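Local coordinates for protein phosphotransferase ChpT (Brucella abortus, PDB 4QPK), which relays phosphoryl groups as a homodimeric histidine phosphotransferase in the phosphorelay that controls cell growth, division and survival inside mammalian host cells, at residues V121-F126 with P131-E136; P143-K148 with L219-E224; M153-N158 with S212-Y217; A168-G173 with R179-V184. One frame throughout, in Å; residues are numbered along the deposited sequence.

How the contacts relate
All four contacts lie in the C-terminal domain, which resembles the ATP-binding domain of histidine kinases. Contact 3 is the most buried; the other three are partly buried. Contacts 2 and 3 join the same two helices, 144-160 and 213-225, at different levels, and Lys-148 of contact 2 reaches Tyr-217 of contact 3. Contacts 1 and 4 share a sheet, because strand 132-136 runs beside strand 166-173. Their chemistry differs: contact 1 rests on stacked rings, contact 4 on backbone hydrogen bonds and a salt-bridge network, and contacts 2 and 3 on amides lying against aliphatic groups. Leu-154 packs against Ala-122, Val-169 and Ile-182, tying contacts 1, 3 and 4 together.

Contact 1: V121-F126 with P131-E136; sequences VATEYF and PEFTWE. With NA (sodium ion), chain E.
Helix 121-126 and strand 132-136 run nearly antiparallel, at 170°, with their axes 8.8 Å apart, and Phe-126 lies nearest Phe-133. These two rings form an offset stack, planes 5° apart and centroids 4.5 Å apart, with CD1 of each over the other's rim. Phe-126 CB also touches Phe-133 CB, at 3.6 Å. Pro-131 CG meets the Phe-126 ring edge at CE2, 3.7 Å away. Ala-122 CB rests on Phe-133 CZ at 3.8 Å and also touches Trp-135. Thr-123 OG1 lies in plane at the Phe-133 ring edge but bonds to Gln-119 O. A water lies 2.7 Å from both Phe-126 O and Pro-131 O, with more acceptors in reach than protons. Glu-124 binds the sodium ion through O and OE2, in a site shared with Asn-128; its OE1 forms a salt bridge with Arg-90. The helix is thus held by apolar and aromatic contacts on one face of the sheet, beside helix 144-160, as in kinase ATP-binding domains; its charged chemistry lies on another side.

Contact 2: P143-K148 with L219-E224; sequences PKNKVK and LLLAEE
Leu-221 and Asn-145 meet where two helices pack in the domain that resembles the catalytic and ATP-binding domain of histidine kinases. Helix segments 144-148 and 219-224 run roughly antiparallel, crossing at -147° with their axes 8.8 Å apart. Leu-221 has the larger buried area of the pair. Its two methyl branches divide the work. CD2 approaches the amide oxygen OD1 of Asn-145, at 3.6 Å. CD1 lies against the backbone of the other helix, 3.8 Å from Lys-148 C and close to Lys-148 CB. The side chains of Asn-145 and Leu-221 cross at about a right angle. The Asn-145 side chain starts beside its own backbone N (chi1 -75°) and points across to the second helix. The Lys-148 chain leads away from this contact, and its NZ bonds to Gly-104 O, Phe-103 O and Tyr-217 OH. The second subunit borders the contact, with its Leu-44 packing on Leu-220 and Glu-224. Glu-224 CG, anti to the backbone N, meets the asparagine amide, and the bend at chi2 then sets the position of the carboxylate. The amide and carboxylate planes stand 79° apart, and Asn-145 ND2 lies 3.3 Å from Glu-224 CG.

Contact 3: M153-N158 with S212-Y217; sequences MLLIGN and SVQPYY
The amide of Gln-214 is the flat group here, and it lies against two aliphatic side chains of helix 153-158. Its nitrogen end meets Leu-155, with NE2 3.6 Å from Leu-155 CB and also close to Leu-155 CD1. Its oxygen end meets Ile-156, with OE1 3.4 Å from Ile-156 CD1. The same methyl touches the Pro-215 ring at CB, 4.0 Å away. Gln-214 reaches across because CG starts anti to the backbone N (chi1 -167°) and the chain then bends at chi2. The two helix segments cross at -131°, with axes 9.9 Å apart. NE2 of Gln-214 donates to Asn-152 OD1, one turn before Ile-156 on the same helix. Gln-214 (on Arg-53) and Val-213 also touch helix 43-74, which carries the phosphorylation site His-56, so this helix pair sits where the C-terminal and histidine phosphotransfer domains meet. On this side the buried amide lies against aliphatic groups; the bond to Asn-152 satisfies part of its polarity and probably helps to fix its rotation.

Contact 4: A168-G173 with R179-V184; sequences AVRLEG and RFVITV
Glu-172 and Arg-179 are brought together by different first torsions. Glu-172 CG lies beside its backbone N (chi1 -58°), while Arg-179 CG is anti to its own (chi1 175°) before the chain bends at chi3. Arg-179 NE then meets Glu-172 OE1 at 2.7 Å, nearly along its C-O axis, and OE1 lies close to the guanidinium plane. A second bond, from Arg-179 NH2 to Glu-172 OE1, is weak. The other oxygen, OE2, is held side-on by Arg-170, with both NE and NH2 at 2.8 Å. One carboxylate therefore joins two arginines and would partly offset their charges. Val-181 lies beneath this network: its CG1 sits over a face of the Arg-170 guanidinium, 3.8 Å from NH2, and its CG2 touches Glu-172 OE1. On the opposite face of the sheet, Leu-171 CD2 packs against Phe-180 CD2 at 3.8 Å, and Val-169 lies beside Ile-182. Leu-150 and Leu-154 of helix 144-160 cover this apolar face. Six backbone hydrogen bonds link the strands, in the pairs Ala-168 with Thr-183, Arg-170 with Val-181 and Glu-172 with Arg-179. Water 2 joins Ala-168 O to Thr-183 OG1. Successive residues alternate between the face with the charged network and the apolar face in an antiparallel beta hairpin, part of the mixed sheet of an alpha/beta sandwich like that of histidine kinase ATP-binding domains.

Contact 1: V121-F126 with P131-E136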
loop_
_atom_site.group_PDB
_atom_site.type_symbol
_atom_site.label_atom_id
_atom_site.label_comp_id
_atom_site.label_asym_id
_atom_site.label_seq_id
_atom_site.Cartn_x
_atom_site.Cartn_y
_atom_site.Cartn_z
ATOM N N VAL B 121 -2.837 8.308 -14.631
ATOM C CA VAL B 121 -2.245 7.145 -13.972
ATOM C C VAL B 121 -2.746 5.868 -14.638
ATOM O O VAL B 121 -2.023 4.878 -14.693
ATOM C CB VAL B 121 -2.515 7.107 -12.425
ATOM C CG1 VAL B 121 -1.943 8.362 -11.760
ATOM C CG2 VAL B 121 -4.017 6.931 -12.087
ATOM N N ALA B 122 -3.964 5.879 -15.169
ATOM C CA ALA B 122 -4.444 4.674 -15.861
ATOM C C ALA B 122 -3.663 4.432 -17.161
ATOM O O ALA B 122 -3.310 3.300 -17.489
ATOM C CB ALA B 122 -5.932 4.779 -16.154
ATOM N N THR B 123 -3.419 5.498 -17.913
ATOM C CA THR B 123 -2.716 5.359 -19.187
ATOM C C THR B 123 -1.295 4.825 -18.975
ATOM O O THR B 123 -0.840 3.927 -19.685
ATOM C CB THR B 123 -2.697 6.701 -19.937
ATOM O OG1 THR B 123 -4.052 7.097 -20.173
ATOM C CG2 THR B 123 -1.963 6.569 -21.281
ATOM N N GLU B 124 -0.605 5.355 -17.973
ATOM C CA GLU B 124 0.750 4.902 -17.677
ATOM C C GLU B 124 0.737 3.454 -17.148
ATOM O O GLU B 124 1.622 2.645 -17.470
ATOM C CB GLU B 124 1.404 5.858 -16.666
ATOM C CG GLU B 124 2.831 5.541 -16.240
ATOM C CD GLU B 124 3.827 5.540 -17.389
ATOM O OE1 GLU B 124 3.523 6.105 -18.475
ATOM O OE2 GLU B 124 4.947 5.020 -17.176
ATOM N N TYR B 125 -0.265 3.130 -16.338
ATOM C CA TYR B 125 -0.414 1.780 -15.814
ATOM C C TYR B 125 -0.546 0.780 -16.963
ATOM O O TYR B 125 0.125 -0.251 -16.974
ATOM C CB TYR B 125 -1.635 1.693 -14.884
ATOM C CG TYR B 125 -1.891 0.331 -14.271
ATOM C CD1 TYR B 125 -1.263 -0.047 -13.099
ATOM C CD2 TYR B 125 -2.780 -0.559 -14.859
ATOM C CE1 TYR B 125 -1.505 -1.283 -12.526
ATOM C CE2 TYR B 125 -3.023 -1.805 -14.295
ATOM C CZ TYR B 125 -2.385 -2.156 -13.127
ATOM O OH TYR B 125 -2.627 -3.391 -12.552
ATOM N N PHE B 126 -1.403 1.086 -17.933
ATOM C CA PHE B 126 -1.672 0.106 -18.991
ATOM C C PHE B 126 -0.560 0.004 -20.021
ATOM O O PHE B 126 -0.563 -0.901 -20.848
ATOM C CB PHE B 126 -3.017 0.379 -19.663
ATOM C CG PHE B 126 -4.155 -0.245 -18.936
ATOM C CD1 PHE B 126 -4.773 0.413 -17.890
ATOM C CD2 PHE B 126 -4.569 -1.539 -19.258
ATOM C CE1 PHE B 126 -5.814 -0.186 -17.188
ATOM C CE2 PHE B 126 -5.608 -2.148 -18.564
ATOM C CZ PHE B 126 -6.232 -1.467 -17.522
ATOM N N PRO B 131 -3.607 -5.230 -22.606
ATOM C CA PRO B 131 -4.532 -4.667 -23.597
ATOM C C PRO B 131 -4.129 -3.312 -24.175
ATOM O O PRO B 131 -3.438 -2.522 -23.528
ATOM C CB PRO B 131 -5.843 -4.529 -22.812
ATOM C CG PRO B 131 -5.443 -4.453 -21.401
ATOM C CD PRO B 131 -4.216 -5.305 -21.264
ATOM N N GLU B 132 -4.574 -3.053 -25.402
ATOM C CA GLU B 132 -4.495 -1.718 -25.969
ATOM C C GLU B 132 -5.510 -0.875 -25.220
ATOM O O GLU B 132 -6.674 -1.254 -25.119
ATOM C CB GLU B 132 -4.792 -1.725 -27.476
ATOM N N PHE B 133 -5.077 0.274 -24.719
ATOM C CA PHE B 133 -5.886 1.055 -23.793
ATOM C C PHE B 133 -6.307 2.393 -24.391
ATOM O O PHE B 133 -5.468 3.132 -24.905
ATOM C CB PHE B 133 -5.095 1.285 -22.493
ATOM C CG PHE B 133 -5.852 2.055 -21.441
ATOM C CD1 PHE B 133 -6.868 1.456 -20.716
ATOM C CD2 PHE B 133 -5.531 3.376 -21.164
ATOM C CE1 PHE B 133 -7.569 2.161 -19.752
ATOM C CE2 PHE B 133 -6.211 4.089 -20.187
ATOM C CZ PHE B 133 -7.240 3.486 -19.480
ATOM N N THR B 134 -7.601 2.700 -24.319
ATOM C CA THR B 134 -8.110 4.003 -24.748
ATOM C C THR B 134 -9.062 4.604 -23.717
ATOM O O THR B 134 -9.759 3.892 -22.995
ATOM C CB THR B 134 -8.856 3.936 -26.111
ATOM O OG1 THR B 134 -9.917 2.975 -26.038
ATOM C CG2 THR B 134 -7.918 3.556 -27.236
ATOM N N TRP B 135 -9.109 5.930 -23.701
ATOM C CA TRP B 135 -9.896 6.698 -22.748
ATOM C C TRP B 135 -10.577 7.829 -23.474
ATOM O O TRP B 135 -9.924 8.634 -24.139
ATOM C CB TRP B 135 -8.992 7.261 -21.651
ATOM C CG TRP B 135 -9.657 8.034 -20.540
ATOM C CD1 TRP B 135 -10.276 9.252 -20.621
ATOM C CD2 TRP B 135 -9.679 7.665 -19.162
ATOM N NE1 TRP B 135 -10.713 9.642 -19.376
ATOM C CE2 TRP B 135 -10.352 8.687 -18.462
ATOM C CE3 TRP B 135 -9.202 6.556 -18.451
ATOM C CZ2 TRP B 135 -10.552 8.636 -17.082
ATOM C CZ3 TRP B 135 -9.406 6.506 -17.090
ATOM C CH2 TRP B 135 -10.075 7.535 -16.418
ATOM N N GLU B 136 -11.885 7.917 -23.295
ATOM C CA GLU B 136 -12.683 8.912 -23.965
ATOM C C GLU B 136 -13.609 9.539 -22.920
ATOM O O GLU B 136 -14.209 8.837 -22.108
ATOM C CB GLU B 136 -13.458 8.242 -25.110
ATOM C CG GLU B 136 -14.094 9.162 -26.091
ATOM C CD GLU B 136 -14.789 8.413 -27.221
ATOM O OE1 GLU B 136 -14.731 7.159 -27.254
ATOM O OE2 GLU B 136 -15.364 9.085 -28.098
HETATM NA NA NA E . 4.542 2.088 -17.430
HETATM O O HOH W 1 -0.862 -1.872 -23.305
#

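Contact 2: P143-K148 with L219-E224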
loop_
_atom_site.group_PDB
_atom_site.type_symbol
_atom_site.label_atom_id
_atom_site.label_comp_id
_atom_site.label_asym_id
_atom_site.label_seq_id
_atom_site.Cartn_x
_atom_site.Cartn_y
_atom_site.Cartn_z
ATOM N N PRO B 143 -16.963 13.073 -7.248
ATOM C CA PRO B 143 -16.700 12.596 -5.884
ATOM C C PRO B 143 -15.655 11.491 -5.889
ATOM O O PRO B 143 -15.663 10.645 -6.792
ATOM C CB PRO B 143 -18.066 12.088 -5.411
ATOM C CG PRO B 143 -19.045 12.935 -6.197
ATOM C CD PRO B 143 -18.405 13.096 -7.555
ATOM N N LYS B 144 -14.768 11.517 -4.901
ATOM C CA LYS B 144 -13.595 10.640 -4.909
ATOM C C LYS B 144 -13.950 9.176 -5.086
ATOM O O LYS B 144 -13.296 8.480 -5.849
ATOM C CB LYS B 144 -12.763 10.832 -3.634
ATOM C CG LYS B 144 -13.496 10.555 -2.326
ATOM C CD LYS B 144 -12.621 10.858 -1.105
ATOM C CE LYS B 144 -13.380 10.533 0.187
ATOM N NZ LYS B 144 -12.644 10.941 1.413
ATOM N N ASN B 145 -14.993 8.696 -4.411
ATOM C CA ASN B 145 -15.290 7.277 -4.508
ATOM C C ASN B 145 -15.846 6.866 -5.876
ATOM O O ASN B 145 -15.719 5.701 -6.265
ATOM C CB ASN B 145 -16.226 6.864 -3.374
ATOM C CG ASN B 145 -15.494 6.780 -2.048
ATOM O OD1 ASN B 145 -14.297 6.485 -2.019
ATOM N ND2 ASN B 145 -16.174 7.125 -0.963
ATOM N N LYS B 146 -16.438 7.809 -6.613
ATOM C CA LYS B 146 -16.864 7.497 -7.975
ATOM C C LYS B 146 -15.644 7.333 -8.888
ATOM O O LYS B 146 -15.605 6.443 -9.740
ATOM C CB LYS B 146 -17.804 8.584 -8.512
ATOM C CG LYS B 146 -19.089 8.700 -7.674
ATOM C CD LYS B 146 -20.177 9.553 -8.358
ATOM C CE LYS B 146 -21.352 9.754 -7.394
ATOM N NZ LYS B 146 -22.397 10.655 -7.959
ATOM N N VAL B 147 -14.631 8.173 -8.703
ATOM C CA VAL B 147 -13.424 8.028 -9.523
ATOM C C VAL B 147 -12.624 6.788 -9.107
ATOM O O VAL B 147 -12.044 6.101 -9.955
ATOM C CB VAL B 147 -12.530 9.266 -9.459
ATOM C CG1 VAL B 147 -11.337 9.079 -10.400
ATOM C CG2 VAL B 147 -13.319 10.528 -9.877
ATOM N N LYS B 148 -12.594 6.482 -7.810
ATOM C CA LYS B 148 -11.950 5.235 -7.383
ATOM C C LYS B 148 -12.690 4.008 -7.946
ATOM O O LYS B 148 -12.052 3.049 -8.391
ATOM C CB LYS B 148 -11.850 5.181 -5.848
ATOM C CG LYS B 148 -10.951 6.285 -5.267
ATOM C CD LYS B 148 -10.810 6.187 -3.738
ATOM C CE LYS B 148 -9.870 4.998 -3.364
ATOM N NZ LYS B 148 -9.650 4.944 -1.899
ATOM N N LEU B 219 -16.975 -3.419 -5.526
ATOM C CA LEU B 219 -18.401 -3.440 -5.195
ATOM C C LEU B 219 -18.694 -2.544 -3.994
ATOM O O LEU B 219 -19.717 -1.867 -3.948
ATOM C CB LEU B 219 -18.854 -4.876 -4.922
ATOM C CG LEU B 219 -18.772 -5.772 -6.162
ATOM C CD1 LEU B 219 -18.832 -7.231 -5.778
ATOM C CD2 LEU B 219 -19.874 -5.436 -7.169
ATOM N N LEU B 220 -17.782 -2.536 -3.025
ATOM C CA LEU B 220 -17.926 -1.693 -1.850
ATOM C C LEU B 220 -17.940 -0.209 -2.226
ATOM O O LEU B 220 -18.737 0.570 -1.686
ATOM C CB LEU B 220 -16.786 -1.974 -0.864
ATOM C CG LEU B 220 -16.874 -1.421 0.551
ATOM C CD1 LEU B 220 -18.048 -2.057 1.282
ATOM C CD2 LEU B 220 -15.573 -1.705 1.283
ATOM N N LEU B 221 -17.068 0.175 -3.157
ATOM C CA LEU B 221 -17.018 1.554 -3.628
ATOM C C LEU B 221 -18.312 1.922 -4.351
ATOM O O LEU B 221 -18.851 3.001 -4.149
ATOM C CB LEU B 221 -15.815 1.777 -4.561
ATOM C CG LEU B 221 -14.431 1.762 -3.916
ATOM C CD1 LEU B 221 -13.371 1.712 -5.016
ATOM C CD2 LEU B 221 -14.232 2.982 -3.038
ATOM N N ALA B 222 -18.819 0.999 -5.167
ATOM C CA ALA B 222 -20.050 1.247 -5.904
ATOM C C ALA B 222 -21.199 1.480 -4.922
ATOM O O ALA B 222 -21.982 2.405 -5.088
ATOM C CB ALA B 222 -20.366 0.085 -6.826
ATOM N N GLU B 223 -21.271 0.649 -3.887
ATOM C CA GLU B 223 -22.317 0.799 -2.876
ATOM C C GLU B 223 -22.203 2.145 -2.166
ATOM O O GLU B 223 -23.200 2.851 -1.976
ATOM C CB GLU B 223 -22.270 -0.363 -1.871
ATOM C CG GLU B 223 -23.231 -0.169 -0.720
ATOM C CD GLU B 223 -23.313 -1.370 0.214
ATOM O OE1 GLU B 223 -22.262 -1.987 0.496
ATOM O OE2 GLU B 223 -24.435 -1.679 0.676
ATOM N N GLU B 224 -20.978 2.508 -1.793
ATOM C CA GLU B 224 -20.707 3.766 -1.119
ATOM C C GLU B 224 -21.082 4.970 -1.967
ATOM O O GLU B 224 -21.597 5.962 -1.457
ATOM C CB GLU B 224 -19.220 3.842 -0.751
ATOM C CG GLU B 224 -18.746 5.156 -0.154
ATOM C CD GLU B 224 -19.543 5.624 1.027
ATOM O OE1 GLU B 224 -20.014 4.771 1.812
ATOM O OE2 GLU B 224 -19.684 6.865 1.168
#

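Contact 3: M153-N158 with S212-Y217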
loop_
_atom_site.group_PDB
_atom_site.type_symbol
_atom_site.label_atom_id
_atom_site.label_comp_id
_atom_site.label_asym_id
_atom_site.label_seq_id
_atom_site.Cartn_x
_atom_site.Cartn_y
_atom_site.Cartn_z
ATOM N N MET B 153 -12.814 -0.520 -11.752
ATOM C CA MET B 153 -13.475 -1.177 -12.868
ATOM C C MET B 153 -12.481 -1.468 -14.003
ATOM O O MET B 153 -12.655 -2.431 -14.735
ATOM C CB MET B 153 -14.640 -0.317 -13.379
ATOM C CG MET B 153 -15.821 -0.314 -12.438
ATOM S SD MET B 153 -17.162 0.769 -12.954
ATOM C CE MET B 153 -17.850 -0.084 -14.372
ATOM N N LEU B 154 -11.441 -0.640 -14.158
ATOM C CA LEU B 154 -10.412 -0.938 -15.161
ATOM C C LEU B 154 -9.702 -2.236 -14.825
ATOM O O LEU B 154 -9.340 -3.012 -15.709
ATOM C CB LEU B 154 -9.371 0.178 -15.238
ATOM C CG LEU B 154 -9.884 1.594 -15.422
ATOM C CD1 LEU B 154 -8.697 2.536 -15.663
ATOM C CD2 LEU B 154 -10.894 1.640 -16.546
ATOM N N LEU B 155 -9.482 -2.470 -13.533
ATOM C CA LEU B 155 -8.781 -3.681 -13.126
ATOM C C LEU B 155 -9.654 -4.914 -13.370
ATOM O O LEU B 155 -9.153 -5.966 -13.784
ATOM C CB LEU B 155 -8.353 -3.595 -11.648
ATOM C CG LEU B 155 -7.338 -2.491 -11.331
ATOM C CD1 LEU B 155 -6.964 -2.547 -9.843
ATOM C CD2 LEU B 155 -6.095 -2.656 -12.174
ATOM N N ILE B 156 -10.955 -4.781 -13.122
ATOM C CA ILE B 156 -11.898 -5.862 -13.413
ATOM C C ILE B 156 -11.901 -6.157 -14.915
ATOM O O ILE B 156 -11.814 -7.308 -15.341
ATOM C CB ILE B 156 -13.331 -5.516 -12.961
ATOM C CG1 ILE B 156 -13.393 -5.348 -11.443
ATOM C CG2 ILE B 156 -14.324 -6.601 -13.414
ATOM C CD1 ILE B 156 -12.992 -6.589 -10.696
ATOM N N GLY B 157 -11.963 -5.099 -15.711
ATOM C CA GLY B 157 -11.925 -5.232 -17.152
ATOM C C GLY B 157 -10.670 -5.942 -17.627
ATOM O O GLY B 157 -10.735 -6.858 -18.448
ATOM N N ASN B 158 -9.526 -5.525 -17.095
ATOM C CA ASN B 158 -8.252 -6.142 -17.450
ATOM C C ASN B 158 -8.281 -7.638 -17.139
ATOM O O ASN B 158 -7.782 -8.458 -17.915
ATOM C CB ASN B 158 -7.107 -5.461 -16.697
ATOM C CG ASN B 158 -5.737 -5.839 -17.243
ATOM O OD1 ASN B 158 -5.541 -5.935 -18.452
ATOM N ND2 ASN B 158 -4.787 -6.062 -16.346
ATOM N N SER B 212 -8.870 -11.673 -4.108
ATOM C CA SER B 212 -10.289 -11.326 -4.191
ATOM C C SER B 212 -10.686 -10.018 -3.498
ATOM O O SER B 212 -11.837 -9.599 -3.613
ATOM C CB SER B 212 -11.136 -12.476 -3.629
ATOM O OG SER B 212 -10.769 -12.781 -2.291
ATOM N N VAL B 213 -9.761 -9.371 -2.782
ATOM C CA VAL B 213 -10.106 -8.111 -2.127
ATOM C C VAL B 213 -10.416 -7.031 -3.160
ATOM O O VAL B 213 -11.218 -6.155 -2.897
ATOM C CB VAL B 213 -8.984 -7.618 -1.159
ATOM C CG1 VAL B 213 -7.717 -7.226 -1.895
ATOM C CG2 VAL B 213 -9.474 -6.449 -0.291
ATOM N N GLN B 214 -9.813 -7.103 -4.344
ATOM C CA GLN B 214 -10.011 -6.019 -5.301
ATOM C C GLN B 214 -11.437 -6.028 -5.886
ATOM O O GLN B 214 -12.075 -4.979 -5.947
ATOM C CB GLN B 214 -8.947 -6.073 -6.411
ATOM C CG GLN B 214 -8.876 -4.806 -7.272
ATOM C CD GLN B 214 -9.882 -4.821 -8.386
ATOM O OE1 GLN B 214 -10.139 -5.873 -8.982
ATOM N NE2 GLN B 214 -10.448 -3.657 -8.697
ATOM N N PRO B 215 -11.953 -7.205 -6.310
ATOM C CA PRO B 215 -13.372 -7.172 -6.709
ATOM C C PRO B 215 -14.331 -6.842 -5.560
ATOM O O PRO B 215 -15.324 -6.146 -5.785
ATOM C CB PRO B 215 -13.629 -8.592 -7.243
ATOM C CG PRO B 215 -12.437 -9.404 -6.861
ATOM C CD PRO B 215 -11.293 -8.443 -6.754
ATOM N N TYR B 216 -14.026 -7.310 -4.350
ATOM C CA TYR B 216 -14.822 -6.945 -3.186
ATOM C C TYR B 216 -14.837 -5.433 -3.017
ATOM O O TYR B 216 -15.891 -4.808 -2.871
ATOM C CB TYR B 216 -14.268 -7.631 -1.927
ATOM C CG TYR B 216 -14.871 -7.091 -0.652
ATOM C CD1 TYR B 216 -16.082 -7.565 -0.171
ATOM C CD2 TYR B 216 -14.236 -6.076 0.052
ATOM C CE1 TYR B 216 -16.634 -7.050 0.996
ATOM C CE2 TYR B 216 -14.782 -5.551 1.209
ATOM C CZ TYR B 216 -15.975 -6.041 1.678
ATOM O OH TYR B 216 -16.506 -5.505 2.836
ATOM N N TYR B 217 -13.648 -4.843 -3.078
ATOM C CA TYR B 217 -13.476 -3.407 -2.901
ATOM C C TYR B 217 -14.217 -2.600 -3.966
ATOM O O TYR B 217 -14.801 -1.539 -3.680
ATOM C CB TYR B 217 -11.980 -3.081 -2.925
ATOM C CG TYR B 217 -11.608 -1.635 -2.630
ATOM C CD1 TYR B 217 -11.927 -1.038 -1.421
ATOM C CD2 TYR B 217 -10.890 -0.887 -3.560
ATOM C CE1 TYR B 217 -11.565 0.276 -1.156
ATOM C CE2 TYR B 217 -10.526 0.428 -3.302
ATOM C CZ TYR B 217 -10.861 1.003 -2.098
ATOM O OH TYR B 217 -10.488 2.308 -1.857
#

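Contact 4: A168-G173 with R179-V184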
loop_
_atom_site.group_PDB
_atom_site.type_symbol
_atom_site.label_atom_id
_atom_site.label_comp_id
_atom_site.label_asym_id
_atom_site.label_seq_id
_atom_site.Cartn_x
_atom_site.Cartn_y
_atom_site.Cartn_z
ATOM N N ALA B 168 -11.357 -0.335 -23.414
ATOM C CA ALA B 168 -11.743 1.023 -23.781
ATOM C C ALA B 168 -12.639 1.609 -22.705
ATOM O O ALA B 168 -13.623 0.990 -22.298
ATOM C CB ALA B 168 -12.462 1.039 -25.131
ATOM N N VAL B 169 -12.289 2.808 -22.266
ATOM C CA VAL B 169 -13.044 3.535 -21.253
ATOM C C VAL B 169 -13.822 4.678 -21.866
ATOM O O VAL B 169 -13.264 5.443 -22.656
ATOM C CB VAL B 169 -12.096 4.119 -20.187
ATOM C CG1 VAL B 169 -12.907 4.737 -19.046
ATOM C CG2 VAL B 169 -11.186 3.049 -19.675
ATOM N N ARG B 170 -15.103 4.799 -21.519
ATOM C CA ARG B 170 -15.868 6.007 -21.842
ATOM C C ARG B 170 -16.537 6.602 -20.621
ATOM O O ARG B 170 -17.236 5.905 -19.879
ATOM C CB ARG B 170 -16.950 5.728 -22.903
ATOM C CG ARG B 170 -16.419 5.216 -24.206
ATOM C CD ARG B 170 -17.444 5.348 -25.320
ATOM N NE ARG B 170 -18.787 4.983 -24.883
ATOM C CZ ARG B 170 -19.321 3.770 -25.006
ATOM N NH1 ARG B 170 -18.613 2.775 -25.531
ATOM N NH2 ARG B 170 -20.562 3.547 -24.588
ATOM N N LEU B 171 -16.333 7.898 -20.429
ATOM C CA LEU B 171 -17.040 8.650 -19.413
ATOM C C LEU B 171 -18.225 9.341 -20.056
ATOM O O LEU B 171 -18.065 10.083 -21.034
ATOM C CB LEU B 171 -16.131 9.695 -18.760
ATOM C CG LEU B 171 -14.763 9.247 -18.261
ATOM C CD1 LEU B 171 -14.141 10.375 -17.458
ATOM C CD2 LEU B 171 -14.895 8.001 -17.427
ATOM N N GLU B 172 -19.405 9.104 -19.498
ATOM C CA GLU B 172 -20.652 9.635 -20.042
ATOM C C GLU B 172 -21.488 10.261 -18.932
ATOM O O GLU B 172 -21.059 10.302 -17.782
ATOM C CB GLU B 172 -21.436 8.525 -20.748
ATOM C CG GLU B 172 -20.659 7.852 -21.883
ATOM C CD GLU B 172 -21.396 6.675 -22.516
ATOM O OE1 GLU B 172 -22.456 6.263 -21.992
ATOM O OE2 GLU B 172 -20.903 6.157 -23.543
ATOM N N GLY B 173 -22.680 10.749 -19.270
ATOM C CA GLY B 173 -23.556 11.334 -18.269
ATOM C C GLY B 173 -23.152 12.730 -17.840
ATOM O O GLY B 173 -22.402 13.421 -18.533
ATOM N N ARG B 179 -21.787 8.273 -15.794
ATOM C CA ARG B 179 -21.878 6.892 -16.234
ATOM C C ARG B 179 -20.495 6.459 -16.729
ATOM O O ARG B 179 -19.861 7.180 -17.496
ATOM C CB ARG B 179 -22.938 6.727 -17.336
ATOM C CG ARG B 179 -22.988 5.324 -17.932
ATOM C CD ARG B 179 -24.228 5.102 -18.813
ATOM N NE ARG B 179 -24.274 5.994 -19.968
ATOM C CZ ARG B 179 -25.077 7.053 -20.073
ATOM N NH1 ARG B 179 -25.918 7.357 -19.090
ATOM N NH2 ARG B 179 -25.046 7.806 -21.167
ATOM N N PHE B 180 -20.010 5.312 -16.242
ATOM C CA PHE B 180 -18.726 4.772 -16.677
ATOM C C PHE B 180 -18.947 3.543 -17.534
ATOM O O PHE B 180 -19.682 2.643 -17.151
ATOM C CB PHE B 180 -17.828 4.400 -15.479
ATOM C CG PHE B 180 -17.670 5.494 -14.464
ATOM C CD1 PHE B 180 -17.680 5.194 -13.101
ATOM C CD2 PHE B 180 -17.480 6.816 -14.859
ATOM C CE1 PHE B 180 -17.523 6.192 -12.150
ATOM C CE2 PHE B 180 -17.324 7.819 -13.916
ATOM C CZ PHE B 180 -17.342 7.505 -12.554
ATOM N N VAL B 181 -18.291 3.487 -18.683
ATOM C CA VAL B 181 -18.430 2.332 -19.549
ATOM C C VAL B 181 -17.061 1.758 -19.863
ATOM O O VAL B 181 -16.212 2.431 -20.444
ATOM C CB VAL B 181 -19.164 2.690 -20.854
ATOM C CG1 VAL B 181 -19.481 1.421 -21.628
ATOM C CG2 VAL B 181 -20.449 3.473 -20.531
ATOM N N ILE B 182 -16.855 0.509 -19.466
ATOM C CA ILE B 182 -15.597 -0.180 -19.712
ATOM C C ILE B 182 -15.880 -1.363 -20.623
ATOM O O ILE B 182 -16.598 -2.295 -20.243
ATOM C CB ILE B 182 -14.939 -0.653 -18.394
ATOM C CG1 ILE B 182 -14.286 0.529 -17.675
ATOM C CG2 ILE B 182 -13.853 -1.671 -18.664
ATOM C CD1 ILE B 182 -15.252 1.422 -16.923
ATOM N N THR B 183 -15.333 -1.305 -21.832
ATOM C CA THR B 183 -15.590 -2.325 -22.841
ATOM C C THR B 183 -14.326 -3.104 -23.173
ATOM O O THR B 183 -13.316 -2.518 -23.572
ATOM C CB THR B 183 -16.150 -1.698 -24.137
ATOM O OG1 THR B 183 -17.290 -0.890 -23.827
ATOM C CG2 THR B 183 -16.563 -2.804 -25.109
ATOM N N VAL B 184 -14.373 -4.420 -22.992
ATOM C CA VAL B 184 -13.218 -5.252 -23.304
ATOM C C VAL B 184 -13.496 -6.276 -24.408
ATOM O O VAL B 184 -14.592 -6.833 -24.517
ATOM C CB VAL B 184 -12.680 -5.988 -22.049
ATOM C CG1 VAL B 184 -12.119 -4.975 -21.050
ATOM C CG2 VAL B 184 -13.763 -6.840 -21.397
HETATM O O HOH W 2 -16.393 1.596 -23.342
HETATM O O HOH W 3 -19.335 -0.525 -25.462
#